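Local coordinates for protein copper-containing nitrite reductase (Hyphomicrobium denitrificans 1NES1, PDB 6TFO) that probably reduces nitrite to nitric oxide with electrons from cytochrome c, using bound copper ions, at residues E66-N71 with F103-S108; V30-R35 with P58-H63; A164-I169 with G205-L210. All blocks are in the same frame, centred on the assembly; numbering follows the deposited sequence.

Contact 1 (E66-N71 with F103-S108); sequences ETVQIN and FSFIAS
Val68 presses on one face of the Phe105 ring in a CH-pi contact, its CB 3.9 Å from the ring centroid and 23° off the normal, displaced toward the CZ rim. The same ring receives Ile70 at its edge, where CD1 of Ile70 stands 4.0 Å from Phe105 CE1. Ile70 also leans obliquely on the Phe103 ring, bringing CG2 to 3.5 Å from Phe103 CE1. In Val68, CB and CG1 meet the Phe105 ring near CZ, while CG2 reaches on to Ala107 CB at 4.0 Å. Both phenylalanines place CG between their own backbone N and carbonyl carbon (chi1 62° in Phe105), which folds the rings back over the facing strand. Beta-branched valine and isoleucine suit this place because they offer compact methyl-bearing surfaces close to the backbone, where such rings can settle. Were Phe105 cut back to an alanine, Val68 and the Ile70 CD1 methyl would probably lose the ring they rest on, leaving a gap in the buried layer.

The two strands are antiparallel neighbours in one sheet of the N-terminal cupredoxin beta sandwich, and their ladder fixes the register. Val68 N donates to Phe105 O at 2.8 Å, almost straight at 175°, and Ile70 and Phe103 exchange a pair of bonds, Ile70 N to Phe103 O being 3.0 Å. At the far end Ala107 N reaches Glu66 O at 2.7 Å, and Ala107 centres an inverse gamma turn.

On the opposite sheet face stand Thr67, Gln69, Ser104 and Ile106. Ser104 OG hydrogen-bonds to Pro266 O of a second subunit, and Gln69 packs on Tyr318 of that subunit. Within the chain, Tyr87 and Leu131 meet the Phe105 ring, and the Glu66 carboxylate is bound by Arg138.

Contact 2 (V30-R35 with P58-H63); sequences VVFTLR and PKLVVH
The Phe32 ring lies with one face over Leu60 and with its edge directed at the next two residues of that strand. Leu60 CB stands almost above the ring centre, 4.0 Å from the centroid and 13° off the normal, a CH-pi contact. The Leu60 and Phe32 side chains run alongside each other from opposite sheets, which brings Leu60 CD2 to 3.8 Å from Phe32 CD1. In the ring plane, Phe32 CZ comes to 3.6 Å from Val61 O and CE2 to 3.5 Å from Val62 CG1.

Here the two sheets of a cupredoxin beta sandwich face each other, with Leu34, Pro58, Leu60 and Val62 buried: strands 30-35 and 60-63 belong to different sheets and run antiparallel, 170° between their directions, with axes 8.9 Å apart. At that separation side chains, rather than backbone hydrogen bonds, join them, so alternate residues Val30, Phe32 and Leu34 point across while the residues between point elsewhere. In Phe32, chi1 of -59° puts CG anti to the carbonyl carbon and turns the ring so that one face meets Leu60 and its CE2-CZ edge meets Val61 O and Val62. A leucine suits the place of Leu60 because its branched end can lie along the ring, whereas the short, beta-branched Val62 fits at the ring edge without pushing the sheets apart. Val68, on the strand beside 30-35, also packs against Phe32, and Leu131 and Val133 flank Leu60 and Val62 in their own sheet.

At the Leu34 end, whose side chain is about 11 Å from the bound copper, Tyr115 OH hydrogen-bonds to Pro58 O, and the puckered Pro58 ring sets its CG 3.8 Å from Leu34 CD2.

Contact 3 (A164-I169 with G205-L210); sequences AKTVRI and GDTVEL
Thr207 bonds on both sides to the parallel segment 164-169: its N donates to Lys165 O at 2.9 Å, and its O accepts from Val167 N at 2.7 Å. Glu209 N follows with Val167 O at 2.8 Å, and Ile169 N continues the ladder to Glu209 O. Before the ladder, Asp206 substitutes a side-chain acceptor: Lys165 N reaches its OD1 on the anti side, 31° out of the carboxylate plane, while Arg162 makes a salt bridge to OD2. Gly205 has a positive phi of 89°, and a beta carbon there would crowd Ala164 CB.

Charge pairs Arg168 with Glu209 only loosely. Glu209 OE1 lies a long 3.8 Å from Arg168 NH1 and well out of the guanidinium plane, so no N-H points at it; stronger partners are Asp170 for the arginine and His211 for the glutamate.

Apolar contact occupies the opposite face, where Ile169 CD1 meets Val208 CG1 at 3.8 Å and Ile169 CG2 meets Leu210 CD1 at 3.9 Å, branched chains suited to a sandwich interior.

Strand 246-252 borders 207-214 on its other side in this cupredoxin sheet, and strand 200-203 of the facing sheet packs against Ile169 and Val208.

Contacts 1 and 2 lie in the same N-terminal cupredoxin domain: their centres are 9 Å apart, and strand 67-73 of contact 1 lies beside strand 30-39 of contact 2, joined by probable hydrogen bonds such as Thr67 O to Val30 N at 2.8 Å. The first supplies neighbours within a sheet, the second the packing between sheets. Both share that domain with the copper held by His80, Cys117, His122 and Met127 but lie away from its ligand shell, the ion being about 12 Å from the Phe103 side chain and about 11 Å from that of Leu34. Contact 3 belongs to another cupredoxin domain, its nearest atoms about 39 Å from contact 2, and its Leu210 side chain is about 12 Å from a bound copper.

Contact 1 (E66-N71 with F103-S108)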
ATOM      1  N   GLU C  66     -21.137  36.450  10.535  1.00 52.98           N
ATOM      2  CA  GLU C  66     -21.311  34.976  10.475  1.00 50.24           C
ATOM      3  C   GLU C  66     -20.558  34.343  11.651  1.00 47.57           C
ATOM      4  O   GLU C  66     -19.586  34.944  12.164  1.00 46.40           O
ATOM      5  CB  GLU C  66     -20.839  34.404   9.143  1.00 54.30           C
ATOM      6  CG  GLU C  66     -21.776  34.686   7.977  1.00 55.09           C
ATOM      7  CD  GLU C  66     -21.348  34.049   6.658  1.00 52.39           C
ATOM      8  OE1 GLU C  66     -20.152  33.906   6.443  1.00 56.62           O
ATOM      9  OE2 GLU C  66     -22.205  33.694   5.847  1.00 59.03           O
ATOM     10  N   THR C  67     -21.056  33.199  12.116  1.00 50.24           N
ATOM     11  CA  THR C  67     -20.360  32.320  13.086  1.00 51.14           C
ATOM     12  C   THR C  67     -19.466  31.388  12.280  1.00 49.04           C
ATOM     13  O   THR C  67     -19.964  30.797  11.299  1.00 45.50           O
ATOM     14  CB  THR C  67     -21.331  31.545  13.979  1.00 50.17           C
ATOM     15  OG1 THR C  67     -22.034  32.504  14.769  1.00 49.46           O
ATOM     16  CG2 THR C  67     -20.648  30.585  14.927  1.00 52.07           C
ATOM     17  N   VAL C  68     -18.201  31.294  12.680  1.00 50.18           N
ATOM     18  CA  VAL C  68     -17.158  30.523  11.951  1.00 45.86           C
ATOM     19  C   VAL C  68     -16.728  29.357  12.836  1.00 40.85           C
ATOM     20  O   VAL C  68     -16.421  29.581  14.012  1.00 37.90           O
ATOM     21  CB  VAL C  68     -15.992  31.439  11.557  1.00 48.00           C
ATOM     22  CG1 VAL C  68     -14.911  30.686  10.802  1.00 50.05           C
ATOM     23  CG2 VAL C  68     -16.490  32.622  10.739  1.00 50.60           C
ATOM     24  N   GLN C  69     -16.800  28.151  12.283  1.00 40.71           N
ATOM     25  CA  GLN C  69     -16.277  26.912  12.899  1.00 45.34           C
ATOM     26  C   GLN C  69     -15.086  26.460  12.048  1.00 43.97           C
ATOM     27  O   GLN C  69     -15.250  26.307  10.826  1.00 40.90           O
ATOM     28  CB  GLN C  69     -17.353  25.831  12.954  1.00 45.73           C
ATOM     29  CG  GLN C  69     -16.899  24.567  13.665  1.00 47.68           C
ATOM     30  CD  GLN C  69     -17.961  23.495  13.693  1.00 48.68           C
ATOM     31  OE1 GLN C  69     -19.157  23.754  13.865  1.00 49.36           O
ATOM     32  NE2 GLN C  69     -17.512  22.257  13.565  1.00 50.75           N
ATOM     33  N   ILE C  70     -13.923  26.313  12.673  1.00 41.84           N
ATOM     34  CA  ILE C  70     -12.691  25.786  12.027  1.00 42.94           C
ATOM     35  C   ILE C  70     -12.364  24.475  12.726  1.00 41.01           C
ATOM     36  O   ILE C  70     -12.149  24.504  13.956  1.00 40.68           O
ATOM     37  CB  ILE C  70     -11.540  26.799  12.115  1.00 44.95           C
ATOM     38  CG1 ILE C  70     -11.787  28.016  11.217  1.00 47.75           C
ATOM     39  CG2 ILE C  70     -10.230  26.117  11.788  1.00 48.82           C
ATOM     40  CD1 ILE C  70     -10.943  29.227  11.572  1.00 50.28           C
ATOM     41  N   ASN C  71     -12.377  23.376  11.974  1.00 40.25           N
ATOM     42  CA  ASN C  71     -11.941  22.034  12.445  1.00 42.73           C
ATOM     43  C   ASN C  71     -10.474  21.821  12.051  1.00 45.46           C
ATOM     44  O   ASN C  71     -10.203  21.719  10.829  1.00 49.67           O
ATOM     45  CB  ASN C  71     -12.810  20.936  11.842  1.00 40.49           C
ATOM     46  CG  ASN C  71     -14.286  21.200  12.038  1.00 40.22           C
ATOM     47  OD1 ASN C  71     -14.732  21.497  13.147  1.00 37.31           O
ATOM     48  ND2 ASN C  71     -15.044  21.114  10.954  1.00 41.23           N
ATOM     49  N   PHE C 103     -12.856  24.934  16.972  1.00 45.34           N
ATOM     50  CA  PHE C 103     -13.068  26.223  17.671  1.00 43.78           C
ATOM     51  C   PHE C 103     -14.001  27.067  16.802  1.00 45.76           C
ATOM     52  O   PHE C 103     -14.150  26.792  15.580  1.00 47.59           O
ATOM     53  CB  PHE C 103     -11.734  26.898  18.004  1.00 49.47           C
ATOM     54  CG  PHE C 103     -10.928  27.465  16.853  1.00 49.90           C
ATOM     55  CD1 PHE C 103     -10.127  26.641  16.077  1.00 54.39           C
ATOM     56  CD2 PHE C 103     -10.919  28.829  16.580  1.00 47.79           C
ATOM     57  CE1 PHE C 103      -9.377  27.165  15.031  1.00 51.79           C
ATOM     58  CE2 PHE C 103     -10.159  29.349  15.544  1.00 47.62           C
ATOM     59  CZ  PHE C 103      -9.393  28.518  14.770  1.00 48.12           C
ATOM     60  N   SER C 104     -14.678  28.032  17.420  1.00 41.52           N
ATOM     61  CA  SER C 104     -15.601  28.933  16.694  1.00 41.81           C
ATOM     62  C   SER C 104     -15.524  30.341  17.275  1.00 41.76           C
ATOM     63  O   SER C 104     -14.928  30.540  18.342  1.00 35.74           O
ATOM     64  CB  SER C 104     -16.988  28.405  16.737  1.00 42.41           C
ATOM     65  OG  SER C 104     -17.365  28.233  18.089  1.00 45.76           O
ATOM     66  N   PHE C 105     -16.128  31.274  16.559  1.00 43.47           N
ATOM     67  CA  PHE C 105     -16.121  32.710  16.896  1.00 44.60           C
ATOM     68  C   PHE C 105     -17.095  33.377  15.932  1.00 44.73           C
ATOM     69  O   PHE C 105     -17.464  32.726  14.917  1.00 45.25           O
ATOM     70  CB  PHE C 105     -14.699  33.274  16.789  1.00 50.22           C
ATOM     71  CG  PHE C 105     -14.100  33.206  15.403  1.00 47.49           C
ATOM     72  CD1 PHE C 105     -13.400  32.085  14.985  1.00 47.25           C
ATOM     73  CD2 PHE C 105     -14.228  34.271  14.520  1.00 49.54           C
ATOM     74  CE1 PHE C 105     -12.867  32.022  13.705  1.00 51.86           C
ATOM     75  CE2 PHE C 105     -13.697  34.211  13.238  1.00 48.13           C
ATOM     76  CZ  PHE C 105     -13.019  33.084  12.832  1.00 51.28           C
ATOM     77  N   ILE C 106     -17.482  34.611  16.249  1.00 44.28           N
ATOM     78  CA  ILE C 106     -18.350  35.450  15.384  1.00 48.54           C
ATOM     79  C   ILE C 106     -17.444  36.370  14.579  1.00 46.61           C
ATOM     80  O   ILE C 106     -16.684  37.110  15.209  1.00 44.53           O
ATOM     81  CB  ILE C 106     -19.374  36.235  16.229  1.00 49.76           C
ATOM     82  CG1 ILE C 106     -20.179  35.307  17.147  1.00 42.96           C
ATOM     83  CG2 ILE C 106     -20.272  37.056  15.315  1.00 54.42           C
ATOM     84  CD1 ILE C 106     -21.426  35.928  17.719  1.00 43.81           C
ATOM     85  N   ALA C 107     -17.557  36.331  13.252  1.00 47.46           N
ATOM     86  CA  ALA C 107     -16.784  37.191  12.330  1.00 53.78           C
ATOM     87  C   ALA C 107     -17.354  38.617  12.382  1.00 52.09           C
ATOM     88  O   ALA C 107     -17.977  39.052  11.399  1.00 54.01           O
ATOM     89  CB  ALA C 107     -16.809  36.598  10.938  1.00 56.16           C
ATOM     90  N   SER C 108     -17.139  39.304  13.505  1.00 51.23           N
ATOM     91  CA  SER C 108     -17.737  40.615  13.849  1.00 54.50           C
ATOM     92  C   SER C 108     -17.004  41.777  13.171  1.00 62.10           C
ATOM     93  O   SER C 108     -17.642  42.826  12.987  1.00 64.26           O
ATOM     94  CB  SER C 108     -17.787  40.794  15.331  1.00 53.37           C
ATOM     95  OG  SER C 108     -16.578  40.390  15.937  1.00 55.90           O
TER

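Contact 2 (V30-R35 with P58-H63)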
ATOM      1  N   VAL C  30     -20.609  28.833   9.461  1.00 59.37           N
ATOM      2  CA  VAL C  30     -19.747  28.570   8.268  1.00 51.29           C
ATOM      3  C   VAL C  30     -18.589  27.689   8.737  1.00 47.68           C
ATOM      4  O   VAL C  30     -17.840  28.129   9.649  1.00 42.67           O
ATOM      5  CB  VAL C  30     -19.244  29.879   7.658  1.00 49.75           C
ATOM      6  CG1 VAL C  30     -18.374  29.625   6.437  1.00 51.12           C
ATOM      7  CG2 VAL C  30     -20.411  30.797   7.347  1.00 49.81           C
ATOM      8  N   VAL C  31     -18.466  26.480   8.185  1.00 48.80           N
ATOM      9  CA  VAL C  31     -17.429  25.500   8.639  1.00 55.49           C
ATOM     10  C   VAL C  31     -16.304  25.364   7.588  1.00 49.80           C
ATOM     11  O   VAL C  31     -16.572  25.320   6.375  1.00 42.54           O
ATOM     12  CB  VAL C  31     -18.014  24.136   9.063  1.00 57.20           C
ATOM     13  CG1 VAL C  31     -19.471  24.249   9.461  1.00 58.58           C
ATOM     14  CG2 VAL C  31     -17.804  23.052   8.025  1.00 65.97           C
ATOM     15  N   PHE C  32     -15.077  25.309   8.089  1.00 49.16           N
ATOM     16  CA  PHE C  32     -13.825  25.046   7.342  1.00 50.81           C
ATOM     17  C   PHE C  32     -13.074  23.933   8.080  1.00 47.10           C
ATOM     18  O   PHE C  32     -12.914  24.048   9.323  1.00 49.18           O
ATOM     19  CB  PHE C  32     -12.981  26.322   7.263  1.00 47.16           C
ATOM     20  CG  PHE C  32     -13.666  27.484   6.590  1.00 51.74           C
ATOM     21  CD1 PHE C  32     -13.879  27.492   5.218  1.00 52.76           C
ATOM     22  CD2 PHE C  32     -14.090  28.582   7.325  1.00 55.61           C
ATOM     23  CE1 PHE C  32     -14.483  28.576   4.592  1.00 47.36           C
ATOM     24  CE2 PHE C  32     -14.718  29.650   6.703  1.00 51.08           C
ATOM     25  CZ  PHE C  32     -14.927  29.635   5.339  1.00 48.46           C
ATOM     26  N   THR C  33     -12.640  22.911   7.349  1.00 45.15           N
ATOM     27  CA  THR C  33     -11.742  21.839   7.862  1.00 50.96           C
ATOM     28  C   THR C  33     -10.315  22.047   7.310  1.00 52.52           C
ATOM     29  O   THR C  33     -10.145  22.186   6.077  1.00 49.99           O
ATOM     30  CB  THR C  33     -12.334  20.461   7.538  1.00 48.21           C
ATOM     31  OG1 THR C  33     -13.684  20.458   8.001  1.00 47.18           O
ATOM     32  CG2 THR C  33     -11.583  19.332   8.201  1.00 51.64           C
ATOM     33  N   LEU C  34      -9.323  22.105   8.197  1.00 51.28           N
ATOM     34  CA  LEU C  34      -7.893  22.220   7.818  1.00 49.05           C
ATOM     35  C   LEU C  34      -7.163  20.972   8.305  1.00 49.14           C
ATOM     36  O   LEU C  34      -7.335  20.619   9.486  1.00 43.12           O
ATOM     37  CB  LEU C  34      -7.278  23.469   8.445  1.00 46.38           C
ATOM     38  CG  LEU C  34      -7.928  24.800   8.083  1.00 45.45           C
ATOM     39  CD1 LEU C  34      -7.148  25.948   8.736  1.00 42.20           C
ATOM     40  CD2 LEU C  34      -8.012  25.010   6.578  1.00 44.05           C
ATOM     41  N   ARG C  35      -6.390  20.348   7.410  1.00 54.32           N
ATOM     42  CA  ARG C  35      -5.423  19.267   7.727  1.00 52.40           C
ATOM     43  C   ARG C  35      -4.015  19.874   7.631  1.00 47.45           C
ATOM     44  O   ARG C  35      -3.718  20.543   6.625  1.00 49.10           O
ATOM     45  CB  ARG C  35      -5.663  18.067   6.805  1.00 50.28           C
ATOM     46  CG  ARG C  35      -4.728  16.892   7.041  1.00 57.18           C
ATOM     47  CD  ARG C  35      -5.147  15.636   6.294  1.00 61.66           C
ATOM     48  NE  ARG C  35      -6.123  14.922   7.109  1.00 70.29           N
ATOM     49  CZ  ARG C  35      -7.404  14.698   6.799  1.00 72.52           C
ATOM     50  NH1 ARG C  35      -7.912  15.072   5.631  1.00 65.13           N
ATOM     51  NH2 ARG C  35      -8.165  14.051   7.665  1.00 74.36           N
ATOM     52  N   PRO C  58      -5.494  27.866   2.572  1.00 49.57           N
ATOM     53  CA  PRO C  58      -6.627  28.424   1.834  1.00 52.07           C
ATOM     54  C   PRO C  58      -7.125  29.718   2.472  1.00 51.44           C
ATOM     55  O   PRO C  58      -7.086  29.835   3.697  1.00 51.93           O
ATOM     56  CB  PRO C  58      -7.728  27.351   1.899  1.00 50.62           C
ATOM     57  CG  PRO C  58      -7.353  26.542   3.123  1.00 50.81           C
ATOM     58  CD  PRO C  58      -5.834  26.577   3.187  1.00 49.30           C
ATOM     59  N   LYS C  59      -7.579  30.647   1.627  1.00 53.55           N
ATOM     60  CA  LYS C  59      -8.296  31.858   2.086  1.00 55.87           C
ATOM     61  C   LYS C  59      -9.681  31.395   2.563  1.00 52.30           C
ATOM     62  O   LYS C  59     -10.395  30.718   1.783  1.00 46.66           O
ATOM     63  CB  LYS C  59      -8.372  32.916   0.984  1.00 57.06           C
ATOM     64  CG  LYS C  59      -9.028  34.215   1.420  1.00 62.15           C
ATOM     65  CD  LYS C  59      -9.245  35.190   0.302  1.00 68.86           C
ATOM     66  CE  LYS C  59      -8.081  36.142   0.153  1.00 75.22           C
ATOM     67  NZ  LYS C  59      -8.444  37.327  -0.652  1.00 81.45           N
ATOM     68  N   LEU C  60     -10.017  31.709   3.815  1.00 50.77           N
ATOM     69  CA  LEU C  60     -11.336  31.405   4.421  1.00 47.67           C
ATOM     70  C   LEU C  60     -12.216  32.651   4.288  1.00 47.78           C
ATOM     71  O   LEU C  60     -12.012  33.626   5.057  1.00 47.50           O
ATOM     72  CB  LEU C  60     -11.087  31.004   5.876  1.00 45.43           C
ATOM     73  CG  LEU C  60     -10.067  29.889   6.082  1.00 44.19           C
ATOM     74  CD1 LEU C  60     -10.050  29.432   7.528  1.00 42.64           C
ATOM     75  CD2 LEU C  60     -10.317  28.696   5.169  1.00 47.23           C
ATOM     76  N   VAL C  61     -13.110  32.658   3.295  1.00 50.78           N
ATOM     77  CA  VAL C  61     -14.001  33.829   3.028  1.00 55.12           C
ATOM     78  C   VAL C  61     -15.290  33.668   3.840  1.00 49.81           C
ATOM     79  O   VAL C  61     -16.015  32.668   3.652  1.00 49.16           O
ATOM     80  CB  VAL C  61     -14.297  34.024   1.532  1.00 58.46           C
ATOM     81  CG1 VAL C  61     -15.370  35.084   1.318  1.00 56.90           C
ATOM     82  CG2 VAL C  61     -13.039  34.368   0.754  1.00 58.69           C
ATOM     83  N   VAL C  62     -15.536  34.636   4.709  1.00 47.71           N
ATOM     84  CA  VAL C  62     -16.713  34.690   5.620  1.00 54.87           C
ATOM     85  C   VAL C  62     -17.310  36.093   5.526  1.00 56.93           C
ATOM     86  O   VAL C  62     -16.568  37.032   5.208  1.00 51.17           O
ATOM     87  CB  VAL C  62     -16.368  34.307   7.070  1.00 56.37           C
ATOM     88  CG1 VAL C  62     -15.667  32.962   7.149  1.00 56.96           C
ATOM     89  CG2 VAL C  62     -15.567  35.373   7.798  1.00 57.49           C
ATOM     90  N   HIS C  63     -18.618  36.214   5.753  1.00 58.69           N
ATOM     91  CA  HIS C  63     -19.357  37.500   5.698  1.00 54.60           C
ATOM     92  C   HIS C  63     -19.531  38.026   7.129  1.00 58.25           C
ATOM     93  O   HIS C  63     -19.692  37.208   8.057  1.00 62.32           O
ATOM     94  CB  HIS C  63     -20.643  37.313   4.895  1.00 54.96           C
ATOM     95  CG  HIS C  63     -20.411  37.125   3.431  1.00 55.77           C
ATOM     96  ND1 HIS C  63     -20.560  38.149   2.518  1.00 58.87           N
ATOM     97  CD2 HIS C  63     -20.036  36.041   2.718  1.00 56.41           C
ATOM     98  CE1 HIS C  63     -20.291  37.701   1.306  1.00 60.52           C
ATOM     99  NE2 HIS C  63     -19.976  36.408   1.401  1.00 58.44           N
TER

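Contact 3 (A164-I169 with G205-L210)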
ATOM      1  N   ALA C 164     -67.494   8.765   6.335  1.00 72.62           N
ATOM      2  CA  ALA C 164     -66.594   7.901   5.544  1.00 70.20           C
ATOM      3  C   ALA C 164     -67.050   7.966   4.085  1.00 75.94           C
ATOM      4  O   ALA C 164     -68.264   8.125   3.851  1.00 84.74           O
ATOM      5  CB  ALA C 164     -66.623   6.488   6.073  1.00 68.70           C
ATOM      6  N   LYS C 165     -66.119   7.882   3.137  1.00 77.66           N
ATOM      7  CA  LYS C 165     -66.433   7.913   1.681  1.00 75.39           C
ATOM      8  C   LYS C 165     -65.271   7.300   0.889  1.00 74.66           C
ATOM      9  O   LYS C 165     -64.222   6.975   1.493  1.00 71.42           O
ATOM     10  CB  LYS C 165     -66.723   9.344   1.216  1.00 70.53           C
ATOM     11  CG  LYS C 165     -65.514  10.260   1.218  1.00 72.06           C
ATOM     12  CD  LYS C 165     -65.820  11.727   1.182  1.00 72.75           C
ATOM     13  CE  LYS C 165     -64.687  12.515   0.556  1.00 77.03           C
ATOM     14  NZ  LYS C 165     -65.168  13.732  -0.136  1.00 79.75           N
ATOM     15  N   THR C 166     -65.468   7.156  -0.418  1.00 69.17           N
ATOM     16  CA  THR C 166     -64.419   6.767  -1.387  1.00 67.20           C
ATOM     17  C   THR C 166     -63.590   8.009  -1.725  1.00 64.66           C
ATOM     18  O   THR C 166     -64.191   9.011  -2.140  1.00 58.30           O
ATOM     19  CB  THR C 166     -65.039   6.115  -2.622  1.00 71.05           C
ATOM     20  OG1 THR C 166     -65.511   4.834  -2.210  1.00 64.58           O
ATOM     21  CG2 THR C 166     -64.059   5.962  -3.765  1.00 76.76           C
ATOM     22  N   VAL C 167     -62.266   7.931  -1.533  1.00 69.08           N
ATOM     23  CA  VAL C 167     -61.267   9.009  -1.818  1.00 67.61           C
ATOM     24  C   VAL C 167     -60.286   8.502  -2.889  1.00 62.78           C
ATOM     25  O   VAL C 167     -59.595   7.493  -2.642  1.00 58.06           O
ATOM     26  CB  VAL C 167     -60.516   9.431  -0.537  1.00 66.04           C
ATOM     27  CG1 VAL C 167     -59.547  10.574  -0.786  1.00 70.64           C
ATOM     28  CG2 VAL C 167     -61.463   9.808   0.572  1.00 70.44           C
ATOM     29  N   ARG C 168     -60.213   9.188  -4.029  1.00 62.49           N
ATOM     30  CA  ARG C 168     -59.234   8.890  -5.109  1.00 64.95           C
ATOM     31  C   ARG C 168     -57.947   9.656  -4.804  1.00 63.83           C
ATOM     32  O   ARG C 168     -58.012  10.890  -4.629  1.00 63.14           O
ATOM     33  CB  ARG C 168     -59.756   9.289  -6.491  1.00 62.42           C
ATOM     34  CG  ARG C 168     -58.906   8.781  -7.645  1.00 65.85           C
ATOM     35  CD  ARG C 168     -58.799   9.781  -8.777  1.00 69.40           C
ATOM     36  NE  ARG C 168     -57.827   9.352  -9.773  1.00 67.43           N
ATOM     37  CZ  ARG C 168     -58.106   8.801 -10.955  1.00 67.27           C
ATOM     38  NH1 ARG C 168     -59.350   8.587 -11.339  1.00 64.82           N
ATOM     39  NH2 ARG C 168     -57.120   8.461 -11.762  1.00 69.75           N
ATOM     40  N   ILE C 169     -56.829   8.934  -4.720  1.00 61.89           N
ATOM     41  CA  ILE C 169     -55.471   9.521  -4.546  1.00 59.34           C
ATOM     42  C   ILE C 169     -54.653   9.189  -5.803  1.00 52.99           C
ATOM     43  O   ILE C 169     -54.642   7.989  -6.231  1.00 48.72           O
ATOM     44  CB  ILE C 169     -54.828   9.019  -3.230  1.00 64.98           C
ATOM     45  CG1 ILE C 169     -55.667   9.414  -2.006  1.00 63.93           C
ATOM     46  CG2 ILE C 169     -53.388   9.510  -3.112  1.00 66.88           C
ATOM     47  CD1 ILE C 169     -55.117   8.953  -0.674  1.00 65.48           C
ATOM     48  N   GLY C 205     -62.319   4.548   8.066  1.00 54.08           N
ATOM     49  CA  GLY C 205     -63.518   4.058   7.358  1.00 54.91           C
ATOM     50  C   GLY C 205     -63.510   4.399   5.879  1.00 54.61           C
ATOM     51  O   GLY C 205     -64.174   3.667   5.125  1.00 67.46           O
ATOM     52  N   ASP C 206     -62.784   5.440   5.458  1.00 54.53           N
ATOM     53  CA  ASP C 206     -62.665   5.821   4.025  1.00 52.15           C
ATOM     54  C   ASP C 206     -62.195   4.619   3.192  1.00 55.32           C
ATOM     55  O   ASP C 206     -61.456   3.763   3.721  1.00 48.20           O
ATOM     56  CB  ASP C 206     -61.723   7.004   3.818  1.00 48.04           C
ATOM     57  CG  ASP C 206     -62.344   8.344   4.149  1.00 48.28           C
ATOM     58  OD1 ASP C 206     -63.552   8.367   4.345  1.00 54.44           O
ATOM     59  OD2 ASP C 206     -61.606   9.351   4.202  1.00 48.09           O
ATOM     60  N   THR C 207     -62.653   4.556   1.941  1.00 59.41           N
ATOM     61  CA  THR C 207     -62.149   3.631   0.894  1.00 64.03           C
ATOM     62  C   THR C 207     -61.222   4.442  -0.025  1.00 60.61           C
ATOM     63  O   THR C 207     -61.688   5.442  -0.613  1.00 62.97           O
ATOM     64  CB  THR C 207     -63.327   2.932   0.196  1.00 65.36           C
ATOM     65  OG1 THR C 207     -63.795   1.939   1.109  1.00 60.14           O
ATOM     66  CG2 THR C 207     -62.965   2.255  -1.108  1.00 67.32           C
ATOM     67  N   VAL C 208     -59.944   4.060  -0.093  1.00 62.66           N
ATOM     68  CA  VAL C 208     -58.888   4.779  -0.873  1.00 58.25           C
ATOM     69  C   VAL C 208     -58.748   4.071  -2.221  1.00 57.87           C
ATOM     70  O   VAL C 208     -58.491   2.829  -2.227  1.00 56.24           O
ATOM     71  CB  VAL C 208     -57.550   4.855  -0.110  1.00 55.21           C
ATOM     72  CG1 VAL C 208     -56.429   5.390  -0.982  1.00 53.87           C
ATOM     73  CG2 VAL C 208     -57.672   5.686   1.168  1.00 52.42           C
ATOM     74  N   GLU C 209     -59.016   4.821  -3.296  1.00 55.96           N
ATOM     75  CA  GLU C 209     -58.816   4.421  -4.710  1.00 58.09           C
ATOM     76  C   GLU C 209     -57.495   5.040  -5.155  1.00 57.59           C
ATOM     77  O   GLU C 209     -57.481   6.242  -5.526  1.00 60.31           O
ATOM     78  CB  GLU C 209     -59.971   4.895  -5.591  1.00 58.53           C
ATOM     79  CG  GLU C 209     -59.799   4.594  -7.069  1.00 60.26           C
ATOM     80  CD  GLU C 209     -60.858   5.253  -7.936  1.00 62.72           C
ATOM     81  OE1 GLU C 209     -60.514   5.833  -8.977  1.00 60.59           O
ATOM     82  OE2 GLU C 209     -62.033   5.210  -7.544  1.00 77.52           O
ATOM     83  N   LEU C 210     -56.417   4.263  -5.051  1.00 57.58           N
ATOM     84  CA  LEU C 210     -55.045   4.751  -5.326  1.00 60.19           C
ATOM     85  C   LEU C 210     -54.669   4.452  -6.769  1.00 57.34           C
ATOM     86  O   LEU C 210     -54.674   3.260  -7.143  1.00 49.73           O
ATOM     87  CB  LEU C 210     -54.026   4.094  -4.406  1.00 59.11           C
ATOM     88  CG  LEU C 210     -52.638   4.683  -4.619  1.00 63.01           C
ATOM     89  CD1 LEU C 210     -52.382   5.826  -3.647  1.00 61.07           C
ATOM     90  CD2 LEU C 210     -51.593   3.599  -4.514  1.00 66.19           C
TER